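Carbohydrate kinase, FGGY (Novosphingobium aromaticivorans, PDB 3H6E) probably phosphorylates a sugar or related substrate, as a carbohydrate kinase of the FGGY type. Local coordinates at residues I9-G14 with R55-V60; S18-W23 with S62-H67. All blocks are in the same frame, centred on the assembly; numbering follows the deposited sequence.

Contact 1 of 2, residues I9-G14 with R55-V60; sequences IVIDLG and RWLLDV
The indole of Trp-56 is the flat group here, and it is met at its edge. Leu-13 CD2 approaches close to the ring plane, 4.4 Å from Trp-56 CZ3. The setting is the actin-like ATPase fold of the FGGY kinases. Strand 9-13 is an inner strand of the mixed sheet of the N-terminal half, and helix 50-63 packs on one side of it. The short strand and helix axes run nearly antiparallel, at 157°, and come within 11.4 Å. Ile-11 and Leu-57 meet between them. Their side chains cross at about a right angle and touch through methyl groups, Ile-11 CG2 to Leu-57 CD1, at 3.8 Å. Leu-13 leaves the strand less directly. Its CG lies anti to the carbonyl carbon (chi1 -51°), which brings the end of the side chain nearer the helix than its CB direction alone would; from there CD2 goes to Trp-56 and CD1 to Leu-57. Trp-156 of helix 152-159 packs on Leu-13 and Leu-57 as well. The contact is wholly apolar. Leu-13 is also the centre of an inverse gamma turn that ends the strand. Its other methyl, CD1, lies 4.4 Å from CD2 of Leu-57.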
ATOM      1  N   ILE A   9      16.080  -9.552  11.151  1.00 40.45           N
ATOM      2  CA  ILE A   9      15.613  -8.236  11.567  1.00 41.55           C
ATOM      3  C   ILE A   9      14.976  -7.466  10.414  1.00 41.37           C
ATOM      4  O   ILE A   9      15.569  -7.314   9.343  1.00 39.12           O
ATOM      5  CB  ILE A   9      16.761  -7.391  12.148  1.00 39.87           C
ATOM      6  CG1 ILE A   9      17.340  -8.064  13.396  1.00 43.05           C
ATOM      7  CG2 ILE A   9      16.275  -5.982  12.461  1.00 38.95           C
ATOM      8  CD1 ILE A   9      18.671  -7.486  13.856  1.00 42.70           C
ATOM      9  N   VAL A  10      13.761  -6.978  10.640  1.00 40.39           N
ATOM     10  CA  VAL A  10      13.063  -6.193   9.636  1.00 39.94           C
ATOM     11  C   VAL A  10      12.992  -4.728  10.049  1.00 40.20           C
ATOM     12  O   VAL A  10      12.558  -4.406  11.155  1.00 40.11           O
ATOM     13  CB  VAL A  10      11.633  -6.712   9.415  1.00 41.86           C
ATOM     14  CG1 VAL A  10      10.992  -5.996   8.238  1.00 39.59           C
ATOM     15  CG2 VAL A  10      11.638  -8.224   9.197  1.00 39.45           C
ATOM     16  N   ILE A  11      13.428  -3.841   9.161  1.00 39.52           N
ATOM     17  CA  ILE A  11      13.301  -2.407   9.392  1.00 39.69           C
ATOM     18  C   ILE A  11      12.194  -1.836   8.514  1.00 38.70           C
ATOM     19  O   ILE A  11      12.319  -1.800   7.291  1.00 35.75           O
ATOM     20  CB  ILE A  11      14.622  -1.666   9.130  1.00 36.89           C
ATOM     21  CG1 ILE A  11      15.450  -2.415   8.088  1.00 37.58           C
ATOM     22  CG2 ILE A  11      15.422  -1.540  10.409  1.00 40.79           C
ATOM     23  CD1 ILE A  11      16.910  -2.008   8.063  1.00 39.96           C
ATOM     24  N   ASP A  12      11.104  -1.409   9.144  1.00 38.00           N
ATOM     25  CA  ASP A  12       9.949  -0.902   8.414  1.00 38.44           C
ATOM     26  C   ASP A  12       9.778   0.589   8.640  1.00 38.88           C
ATOM     27  O   ASP A  12       9.063   1.016   9.546  1.00 39.95           O
ATOM     28  CB  ASP A  12       8.678  -1.643   8.827  1.00 40.53           C
ATOM     29  CG  ASP A  12       7.516  -1.363   7.897  1.00 38.75           C
ATOM     30  OD1 ASP A  12       7.539  -0.319   7.213  1.00 37.57           O
ATOM     31  OD2 ASP A  12       6.581  -2.189   7.845  1.00 41.92           O
ATOM     32  N   LEU A  13      10.435   1.375   7.798  1.00 36.62           N
ATOM     33  CA  LEU A  13      10.408   2.821   7.923  1.00 38.11           C
ATOM     34  C   LEU A  13       9.274   3.418   7.093  1.00 38.56           C
ATOM     35  O   LEU A  13       9.492   4.017   6.039  1.00 33.33           O
ATOM     36  CB  LEU A  13      11.771   3.378   7.523  1.00 39.53           C
ATOM     37  CG  LEU A  13      12.843   2.603   8.300  1.00 39.16           C
ATOM     38  CD1 LEU A  13      14.169   2.551   7.572  1.00 37.58           C
ATOM     39  CD2 LEU A  13      13.008   3.158   9.709  1.00 37.30           C
ATOM     40  N   GLY A  14       8.052   3.237   7.586  1.00 38.06           N
ATOM     41  CA  GLY A  14       6.870   3.721   6.904  1.00 37.54           C
ATOM     42  C   GLY A  14       6.715   5.225   7.009  1.00 36.91           C
ATOM     43  O   GLY A  14       7.626   5.928   7.450  1.00 36.64           O
ATOM     44  N   ARG A  55      20.107   7.201  13.064  1.00 47.98           N
ATOM     45  CA  ARG A  55      20.586   7.121  14.439  1.00 48.43           C
ATOM     46  C   ARG A  55      19.703   6.207  15.285  1.00 49.08           C
ATOM     47  O   ARG A  55      20.172   5.192  15.797  1.00 50.93           O
ATOM     48  CB  ARG A  55      20.679   8.512  15.068  1.00 48.90           C
ATOM     49  CG  ARG A  55      21.578   9.460  14.296  1.00 49.39           C
ATOM     50  CD  ARG A  55      21.715  10.806  14.990  1.00 49.45           C
ATOM     51  NE  ARG A  55      22.125  11.855  14.060  1.00 47.41           N
ATOM     52  CZ  ARG A  55      21.322  12.824  13.631  1.00 47.96           C
ATOM     53  NH1 ARG A  55      20.068  12.880  14.059  1.00 47.62           N
ATOM     54  NH2 ARG A  55      21.770  13.741  12.782  1.00 48.17           N
ATOM     55  N   TRP A  56      18.428   6.563  15.424  1.00 48.86           N
ATOM     56  CA  TRP A  56      17.505   5.759  16.220  1.00 49.94           C
ATOM     57  C   TRP A  56      17.669   4.269  15.946  1.00 50.44           C
ATOM     58  O   TRP A  56      17.639   3.452  16.867  1.00 53.22           O
ATOM     59  CB  TRP A  56      16.051   6.162  15.960  1.00 49.50           C
ATOM     60  CG  TRP A  56      15.051   5.191  16.540  1.00 49.58           C
ATOM     61  CD1 TRP A  56      14.734   5.032  17.861  1.00 49.39           C
ATOM     62  CD2 TRP A  56      14.243   4.246  15.820  1.00 49.69           C
ATOM     63  NE1 TRP A  56      13.782   4.052  18.007  1.00 47.47           N
ATOM     64  CE2 TRP A  56      13.463   3.554  16.771  1.00 49.91           C
ATOM     65  CE3 TRP A  56      14.102   3.920  14.466  1.00 48.04           C
ATOM     66  CZ2 TRP A  56      12.555   2.557  16.410  1.00 49.18           C
ATOM     67  CZ3 TRP A  56      13.201   2.927  14.111  1.00 44.95           C
ATOM     68  CH2 TRP A  56      12.440   2.259  15.079  1.00 46.45           C
ATOM     69  N   LEU A  57      17.845   3.919  14.677  1.00 50.21           N
ATOM     70  CA  LEU A  57      17.852   2.512  14.285  1.00 50.02           C
ATOM     71  C   LEU A  57      19.231   1.857  14.405  1.00 51.21           C
ATOM     72  O   LEU A  57      19.356   0.643  14.267  1.00 51.78           O
ATOM     73  CB  LEU A  57      17.246   2.324  12.889  1.00 49.46           C
ATOM     74  CG  LEU A  57      18.125   2.173  11.651  1.00 47.70           C
ATOM     75  CD1 LEU A  57      18.392   0.704  11.380  1.00 45.44           C
ATOM     76  CD2 LEU A  57      17.430   2.806  10.455  1.00 47.63           C
ATOM     77  N   LEU A  58      20.260   2.657  14.669  1.00 51.40           N
ATOM     78  CA  LEU A  58      21.556   2.104  15.049  1.00 50.94           C
ATOM     79  C   LEU A  58      21.572   1.818  16.547  1.00 51.51           C
ATOM     80  O   LEU A  58      22.306   0.947  17.014  1.00 52.70           O
ATOM     81  CB  LEU A  58      22.705   3.035  14.658  1.00 50.73           C
ATOM     82  CG  LEU A  58      23.247   2.832  13.241  1.00 51.90           C
ATOM     83  CD1 LEU A  58      24.467   3.702  12.993  1.00 50.68           C
ATOM     84  CD2 LEU A  58      23.575   1.365  12.995  1.00 49.30           C
ATOM     85  N   ASP A  59      20.751   2.556  17.290  1.00 52.39           N
ATOM     86  CA  ASP A  59      20.539   2.294  18.711  1.00 51.80           C
ATOM     87  C   ASP A  59      19.830   0.962  18.886  1.00 52.06           C
ATOM     88  O   ASP A  59      20.370   0.027  19.473  1.00 53.79           O
ATOM     89  CB  ASP A  59      19.680   3.391  19.344  1.00 51.32           C
ATOM     90  CG  ASP A  59      20.395   4.721  19.426  1.00 53.91           C
ATOM     91  OD1 ASP A  59      21.642   4.731  19.326  1.00 53.62           O
ATOM     92  OD2 ASP A  59      19.711   5.756  19.595  1.00 53.94           O
ATOM     93  N   VAL A  60      18.608   0.888  18.371  1.00 53.06           N
ATOM     94  CA  VAL A  60      17.775  -0.297  18.526  1.00 53.59           C
ATOM     95  C   VAL A  60      18.449  -1.549  17.969  1.00 53.73           C
ATOM     96  O   VAL A  60      18.272  -2.644  18.506  1.00 54.50           O
ATOM     97  CB  VAL A  60      16.384  -0.094  17.882  1.00 51.27           C
ATOM     98  CG1 VAL A  60      16.525   0.470  16.486  1.00 52.81           C
ATOM     99  CG2 VAL A  60      15.599  -1.396  17.865  1.00 51.90           C
TER

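Contact 2 of 2, residues S18-W23 with S62-H67; sequences SKVSLW and SRYADH
Leu-22 and Tyr-64 carry this contact, with smaller shares from Val-20 and His-67. The side chains of Leu-22 and Tyr-64 run past each other in opposite directions. Leu-22 CB lies 3.6 Å from Tyr-64 CE1, and Leu-22 CD2 comes to 3.3 Å from Tyr-64 CD1. The leucine meets the phenol ring obliquely. Its CG is anti to the backbone N (chi1 179°), which sends the side chain out toward the tyrosine and histidine. CD2 has a second neighbour. It sits over one face of the His-67 imidazole in a CH-pi contact, 3.6 Å from the ring centroid and 16° off the ring normal. One methyl therefore touches two rings. The contact belongs to the same actin-like fold, where strand 17-23 is the middle strand of an antiparallel run with 9-13 and 29-36. The end of helix 50-63 and the residues after it pack against this strand. Val-20 adds a looser apolar touch, CG1 to Tyr-64 CE2 at 4.2 Å. The phenol hydroxyl is hydrogen-bonded to Asp-31 OD2, which ties the ring to strand 29-36. Replacing Tyr-64 with alanine is likely to open a gap beside Leu-22 and Val-20 and to leave Asp-31 without its phenol partner. On the other side of the strand, Trp-23 NE1 donates to Ser-21 OG at 3.0 Å, and the serine oxygen lies in the indole plane.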
ATOM      1  N   SER A  18       7.805   4.135  12.143  1.00 44.19           N
ATOM      2  CA  SER A  18       8.996   3.351  11.843  1.00 43.59           C
ATOM      3  C   SER A  18       9.162   2.240  12.878  1.00 44.12           C
ATOM      4  O   SER A  18       9.206   2.497  14.080  1.00 44.12           O
ATOM      5  CB  SER A  18      10.241   4.240  11.786  1.00 43.40           C
ATOM      6  OG  SER A  18      10.338   5.071  12.927  1.00 49.15           O
ATOM      7  N   LYS A  19       9.238   1.004  12.399  1.00 42.87           N
ATOM      8  CA  LYS A  19       9.276  -0.156  13.276  1.00 42.60           C
ATOM      9  C   LYS A  19      10.486  -1.036  12.987  1.00 42.16           C
ATOM     10  O   LYS A  19      10.741  -1.401  11.842  1.00 41.25           O
ATOM     11  CB  LYS A  19       8.004  -0.988  13.103  1.00 44.05           C
ATOM     12  CG  LYS A  19       6.741  -0.167  12.892  1.00 47.04           C
ATOM     13  CD  LYS A  19       5.498  -1.048  12.910  1.00 50.19           C
ATOM     14  CE  LYS A  19       4.225  -0.214  13.003  1.00 48.61           C
ATOM     15  NZ  LYS A  19       3.012  -1.053  13.236  1.00 42.96           N
ATOM     16  N   VAL A  20      11.229  -1.374  14.034  1.00 44.02           N
ATOM     17  CA  VAL A  20      12.291  -2.361  13.923  1.00 41.86           C
ATOM     18  C   VAL A  20      11.870  -3.610  14.685  1.00 44.55           C
ATOM     19  O   VAL A  20      11.383  -3.523  15.813  1.00 45.15           O
ATOM     20  CB  VAL A  20      13.625  -1.832  14.466  1.00 42.78           C
ATOM     21  CG1 VAL A  20      14.717  -2.877  14.288  1.00 41.68           C
ATOM     22  CG2 VAL A  20      14.001  -0.533  13.765  1.00 41.41           C
ATOM     23  N   SER A  21      12.052  -4.771  14.065  1.00 41.59           N
ATOM     24  CA  SER A  21      11.513  -6.007  14.614  1.00 43.57           C
ATOM     25  C   SER A  21      12.483  -7.183  14.548  1.00 45.50           C
ATOM     26  O   SER A  21      13.200  -7.361  13.564  1.00 43.59           O
ATOM     27  CB  SER A  21      10.210  -6.366  13.900  1.00 44.99           C
ATOM     28  OG  SER A  21      10.367  -6.341  12.492  1.00 45.55           O
ATOM     29  N   LEU A  22      12.483  -7.993  15.604  1.00 48.07           N
ATOM     30  CA  LEU A  22      13.356  -9.157  15.695  1.00 46.03           C
ATOM     31  C   LEU A  22      12.542 -10.444  15.671  1.00 46.00           C
ATOM     32  O   LEU A  22      11.664 -10.641  16.508  1.00 47.71           O
ATOM     33  CB  LEU A  22      14.179  -9.096  16.979  1.00 49.68           C
ATOM     34  CG  LEU A  22      15.141 -10.257  17.230  1.00 50.43           C
ATOM     35  CD1 LEU A  22      16.383 -10.138  16.354  1.00 48.20           C
ATOM     36  CD2 LEU A  22      15.519 -10.309  18.699  1.00 51.30           C
ATOM     37  N   TRP A  23      12.845 -11.321  14.719  1.00 46.14           N
ATOM     38  CA  TRP A  23      12.072 -12.545  14.532  1.00 47.48           C
ATOM     39  C   TRP A  23      12.943 -13.795  14.631  1.00 47.53           C
ATOM     40  O   TRP A  23      14.167 -13.723  14.516  1.00 47.59           O
ATOM     41  CB  TRP A  23      11.368 -12.523  13.172  1.00 45.57           C
ATOM     42  CG  TRP A  23      10.464 -11.342  12.981  1.00 45.88           C
ATOM     43  CD1 TRP A  23      10.834 -10.032  12.874  1.00 41.91           C
ATOM     44  CD2 TRP A  23       9.035 -11.367  12.863  1.00 45.17           C
ATOM     45  NE1 TRP A  23       9.725  -9.241  12.707  1.00 42.55           N
ATOM     46  CE2 TRP A  23       8.608 -10.035  12.692  1.00 43.24           C
ATOM     47  CE3 TRP A  23       8.077 -12.385  12.885  1.00 44.14           C
ATOM     48  CZ2 TRP A  23       7.266  -9.695  12.546  1.00 43.16           C
ATOM     49  CZ3 TRP A  23       6.744 -12.045  12.741  1.00 43.54           C
ATOM     50  CH2 TRP A  23       6.351 -10.710  12.574  1.00 42.31           C
ATOM     51  N   SER A  62      21.586  -2.108  18.110  1.00 52.61           N
ATOM     52  CA  SER A  62      22.560  -2.476  19.130  1.00 53.01           C
ATOM     53  C   SER A  62      21.941  -3.418  20.154  1.00 55.35           C
ATOM     54  O   SER A  62      22.617  -4.289  20.701  1.00 54.89           O
ATOM     55  CB  SER A  62      23.110  -1.230  19.829  1.00 53.61           C
ATOM     56  OG  SER A  62      23.907  -0.452  18.950  1.00 53.10           O
ATOM     57  N   ARG A  63      20.646  -3.244  20.399  1.00 54.34           N
ATOM     58  CA  ARG A  63      19.939  -4.027  21.407  1.00 54.52           C
ATOM     59  C   ARG A  63      19.893  -5.522  21.091  1.00 55.93           C
ATOM     60  O   ARG A  63      19.799  -6.349  21.997  1.00 57.33           O
ATOM     61  CB  ARG A  63      18.520  -3.487  21.607  1.00 55.52           C
ATOM     62  CG  ARG A  63      18.476  -2.028  22.035  1.00 57.79           C
ATOM     63  CD  ARG A  63      17.108  -1.642  22.580  1.00 57.86           C
ATOM     64  NE  ARG A  63      17.076  -0.251  23.022  1.00 60.61           N
ATOM     65  CZ  ARG A  63      16.705   0.770  22.256  1.00 59.33           C
ATOM     66  NH1 ARG A  63      16.710   2.004  22.740  1.00 60.67           N
ATOM     67  NH2 ARG A  63      16.325   0.559  21.004  1.00 57.24           N
ATOM     68  N   TYR A  64      19.962  -5.868  19.810  1.00 56.45           N
ATOM     69  CA  TYR A  64      19.856  -7.265  19.398  1.00 55.59           C
ATOM     70  C   TYR A  64      21.213  -7.877  19.060  1.00 55.26           C
ATOM     71  O   TYR A  64      21.317  -8.696  18.151  1.00 57.37           O
ATOM     72  CB  TYR A  64      18.918  -7.400  18.192  1.00 55.22           C
ATOM     73  CG  TYR A  64      17.604  -6.662  18.330  1.00 54.41           C
ATOM     74  CD1 TYR A  64      16.579  -7.166  19.119  1.00 53.78           C
ATOM     75  CD2 TYR A  64      17.385  -5.466  17.658  1.00 55.63           C
ATOM     76  CE1 TYR A  64      15.374  -6.497  19.243  1.00 55.28           C
ATOM     77  CE2 TYR A  64      16.184  -4.787  17.775  1.00 54.87           C
ATOM     78  CZ  TYR A  64      15.182  -5.306  18.568  1.00 55.88           C
ATOM     79  OH  TYR A  64      13.987  -4.633  18.688  1.00 53.54           O
ATOM     80  N   ALA A  65      22.248  -7.483  19.795  1.00 56.67           N
ATOM     81  CA  ALA A  65      23.600  -7.966  19.522  1.00 56.21           C
ATOM     82  C   ALA A  65      23.851  -9.370  20.072  1.00 56.96           C
ATOM     83  O   ALA A  65      24.761 -10.064  19.619  1.00 56.43           O
ATOM     84  CB  ALA A  65      24.636  -6.989  20.061  1.00 54.90           C
ATOM     85  N   ASP A  66      23.048  -9.783  21.047  1.00 57.14           N
ATOM     86  CA  ASP A  66      23.200 -11.103  21.652  1.00 55.99           C
ATOM     87  C   ASP A  66      22.546 -12.191  20.810  1.00 56.43           C
ATOM     88  O   ASP A  66      22.687 -13.379  21.099  1.00 59.55           O
ATOM     89  CB  ASP A  66      22.603 -11.124  23.062  1.00 58.99           C
ATOM     90  CG  ASP A  66      23.552 -10.577  24.110  1.00 61.49           C
ATOM     91  OD1 ASP A  66      24.433  -9.759  23.758  1.00 60.04           O
ATOM     92  OD2 ASP A  66      23.415 -10.968  25.289  1.00 62.78           O
ATOM     93  N   HIS A  67      21.834 -11.782  19.766  1.00 55.10           N
ATOM     94  CA  HIS A  67      21.057 -12.720  18.964  1.00 52.50           C
ATOM     95  C   HIS A  67      21.789 -13.196  17.708  1.00 51.54           C
ATOM     96  O   HIS A  67      22.606 -12.468  17.144  1.00 49.91           O
ATOM     97  CB  HIS A  67      19.713 -12.097  18.591  1.00 54.77           C
ATOM     98  CG  HIS A  67      18.894 -11.682  19.772  1.00 52.88           C
ATOM     99  ND1 HIS A  67      19.132 -10.517  20.470  1.00 53.00           N
ATOM    100  CD2 HIS A  67      17.839 -12.276  20.378  1.00 51.13           C
ATOM    101  CE1 HIS A  67      18.258 -10.411  21.455  1.00 52.66           C
ATOM    102  NE2 HIS A  67      17.462 -11.464  21.421  1.00 52.20           N
TER

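Contacts 1 and 2 lie side by side, their centres 8 Å apart. Strands 9-13 and 17-23 are consecutive in the chain and adjacent in the sheet. Helix 50-63 serves contact 1, and its end leads into contact 2. Backbone pairing joins the strands, with probable hydrogen bonds from Asp-12 N to Lys-19 O (2.7 Å) and from Ser-21 N to Val-10 O (3.0 Å). Trp-56 bridges the two contacts, its CH2 lying 3.5 Å from Val-20 CG2. In related actin-like kinases the turn between the first two strands faces the nucleotide phosphates. Asp-12 and Gly-14 are thus probably near the active site, while contact 2 lies toward the opposite end of the strands.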